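Local structure of D-3-phosphoglycerate dehydrogenase (Sulfolobus tokodaii, 2EKL) at residues K143-V148 and S197-L202. The protein probably acts as an NAD-dependent phosphoglycerate dehydrogenase of the D-isomer specific 2-hydroxyacid dehydrogenase family, and binds NAD in a Rossmann-type domain. Sequence-based numbering, arbitrary orientation.
Sequences KTIGIV and SDVISL
The carboxylate of Asp-198 turns its OD2 edge to the N-terminal start of strand 144-148, where the anti lone pair takes the N-H of Thr-144 almost straight (Thr-144 N to Asp-198 OD2 2.8 Å, 179° at the hydrogen). CG of Asp-198 stands anti to its carbonyl carbon, carrying OD2 there; Lys-143 CB comes obliquely over one face, 3.4 Å from OD2, and OD1 is salt-bridged to Lys-223. The fold is the NAD-binding Rossmann domain: 144-148 and 199-202 are neighbouring parallel strands mid-sheet, 20° apart in direction. The Thr-144 carbonyl accepts twice, from Asp-198 N, tilted 21° off its plane, and from Val-199 N, within it. Parallel hydrogen bonds follow: Gly-146 N to Val-199 O (2.7 Å), Ser-201 N to Gly-146 O (2.9 Å), Val-148 N to Ser-201 O (3.0 Å). Ile-145, Ile-147, Val-199 and Ser-201 project from one face, where Met-113 of helix 102-118 touches Ile-145 and Val-199. The other face carries Val-148, Ile-200 and Leu-202; Val-148 CB is 3.7 Å from Leu-202 CD2, and nearest atoms of the Val-148 side chain and bound NAD are about 4 Å apart. Here Gly-146 has no side chain, and Ser-197 OG, hydrogen-bonded to Leu-193 O, sits 3.2 Å from Gly-146 CA.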
loop_
_atom_site.group_PDB
_atom_site.type_symbol
_atom_site.label_atom_id
_atom_site.label_comp_id
_atom_site.label_asym_id
_atom_site.label_seq_id
_atom_site.Cartn_x
_atom_site.Cartn_y
_atom_site.Cartn_z
ATOM N N LYS A 143 0.529 -12.808 -10.094
ATOM C CA LYS A 143 -0.881 -13.128 -9.974
ATOM C C LYS A 143 -1.716 -12.262 -10.904
ATOM O O LYS A 143 -1.218 -11.302 -11.496
ATOM C CB LYS A 143 -1.326 -12.985 -8.519
ATOM C CG LYS A 143 -0.661 -14.037 -7.641
ATOM C CD LYS A 143 -1.109 -13.972 -6.205
ATOM C CE LYS A 143 -0.362 -15.004 -5.380
ATOM N NZ LYS A 143 -0.651 -14.847 -3.937
ATOM N N THR A 144 -2.987 -12.613 -11.038
ATOM C CA THR A 144 -3.892 -11.899 -11.922
ATOM C C THR A 144 -4.850 -10.981 -11.178
ATOM O O THR A 144 -5.484 -11.393 -10.207
ATOM C CB THR A 144 -4.730 -12.896 -12.745
ATOM O OG1 THR A 144 -3.855 -13.707 -13.537
ATOM C CG2 THR A 144 -5.705 -12.163 -13.659
ATOM N N ILE A 145 -4.949 -9.736 -11.632
ATOM C CA ILE A 145 -5.873 -8.789 -11.016
ATOM C C ILE A 145 -6.975 -8.462 -12.019
ATOM O O ILE A 145 -6.712 -8.273 -13.212
ATOM C CB ILE A 145 -5.171 -7.477 -10.576
ATOM C CG1 ILE A 145 -6.195 -6.545 -9.918
ATOM C CG2 ILE A 145 -4.492 -6.808 -11.772
ATOM C CD1 ILE A 145 -5.592 -5.268 -9.335
ATOM N N GLY A 146 -8.207 -8.426 -11.530
ATOM C CA GLY A 146 -9.346 -8.122 -12.378
ATOM C C GLY A 146 -9.926 -6.769 -12.017
ATOM O O GLY A 146 -10.454 -6.581 -10.918
ATOM N N ILE A 147 -9.821 -5.826 -12.947
ATOM C CA ILE A 147 -10.329 -4.474 -12.746
ATOM C C ILE A 147 -11.777 -4.386 -13.238
ATOM O O ILE A 147 -12.033 -4.453 -14.440
ATOM C CB ILE A 147 -9.476 -3.438 -13.525
ATOM C CG1 ILE A 147 -7.994 -3.574 -13.152
ATOM C CG2 ILE A 147 -9.981 -2.020 -13.244
ATOM C CD1 ILE A 147 -7.679 -3.288 -11.690
ATOM N N VAL A 148 -12.724 -4.261 -12.308
ATOM C CA VAL A 148 -14.138 -4.144 -12.672
ATOM C C VAL A 148 -14.481 -2.655 -12.650
ATOM O O VAL A 148 -14.588 -2.046 -11.585
ATOM C CB VAL A 148 -15.041 -4.892 -11.674
ATOM C CG1 VAL A 148 -16.492 -4.813 -12.133
ATOM C CG2 VAL A 148 -14.598 -6.338 -11.562
ATOM N N SER A 197 -9.270 -14.225 -11.704
ATOM C CA SER A 197 -8.599 -13.217 -10.884
ATOM C C SER A 197 -8.279 -13.622 -9.451
ATOM O O SER A 197 -9.123 -14.164 -8.742
ATOM C CB SER A 197 -9.424 -11.927 -10.863
ATOM O OG SER A 197 -9.499 -11.351 -12.158
ATOM N N ASP A 198 -7.047 -13.341 -9.035
ATOM C CA ASP A 198 -6.614 -13.639 -7.675
ATOM C C ASP A 198 -6.980 -12.426 -6.826
ATOM O O ASP A 198 -7.210 -12.533 -5.624
ATOM C CB ASP A 198 -5.107 -13.894 -7.659
ATOM C CG ASP A 198 -4.713 -15.052 -8.557
ATOM O OD1 ASP A 198 -5.123 -16.195 -8.266
ATOM O OD2 ASP A 198 -4.011 -14.820 -9.565
ATOM N N VAL A 199 -7.038 -11.270 -7.483
ATOM C CA VAL A 199 -7.412 -10.018 -6.837
ATOM C C VAL A 199 -8.447 -9.351 -7.731
ATOM O O VAL A 199 -8.294 -9.324 -8.954
ATOM C CB VAL A 199 -6.210 -9.050 -6.695
ATOM C CG1 VAL A 199 -6.671 -7.732 -6.065
ATOM C CG2 VAL A 199 -5.116 -9.686 -5.843
ATOM N N ILE A 200 -9.503 -8.827 -7.122
ATOM C CA ILE A 200 -10.551 -8.131 -7.862
ATOM C C ILE A 200 -10.654 -6.730 -7.275
ATOM O O ILE A 200 -10.803 -6.579 -6.063
ATOM C CB ILE A 200 -11.909 -8.836 -7.704
ATOM C CG1 ILE A 200 -11.825 -10.250 -8.285
ATOM C CG2 ILE A 200 -13.004 -8.037 -8.419
ATOM C CD1 ILE A 200 -13.066 -11.081 -8.051
ATOM N N SER A 201 -10.566 -5.708 -8.122
ATOM C CA SER A 201 -10.649 -4.333 -7.642
ATOM C C SER A 201 -11.837 -3.639 -8.305
ATOM O O SER A 201 -11.927 -3.581 -9.531
ATOM C CB SER A 201 -9.342 -3.594 -7.946
ATOM O OG SER A 201 -9.262 -2.382 -7.221
ATOM N N LEU A 202 -12.740 -3.112 -7.484
ATOM C CA LEU A 202 -13.954 -2.461 -7.978
ATOM C C LEU A 202 -13.819 -0.949 -8.114
ATOM O O LEU A 202 -13.459 -0.259 -7.161
ATOM C CB LEU A 202 -15.120 -2.795 -7.048
ATOM C CG LEU A 202 -15.275 -4.282 -6.716
ATOM C CD1 LEU A 202 -16.413 -4.459 -5.728
ATOM C CD2 LEU A 202 -15.536 -5.087 -7.993
#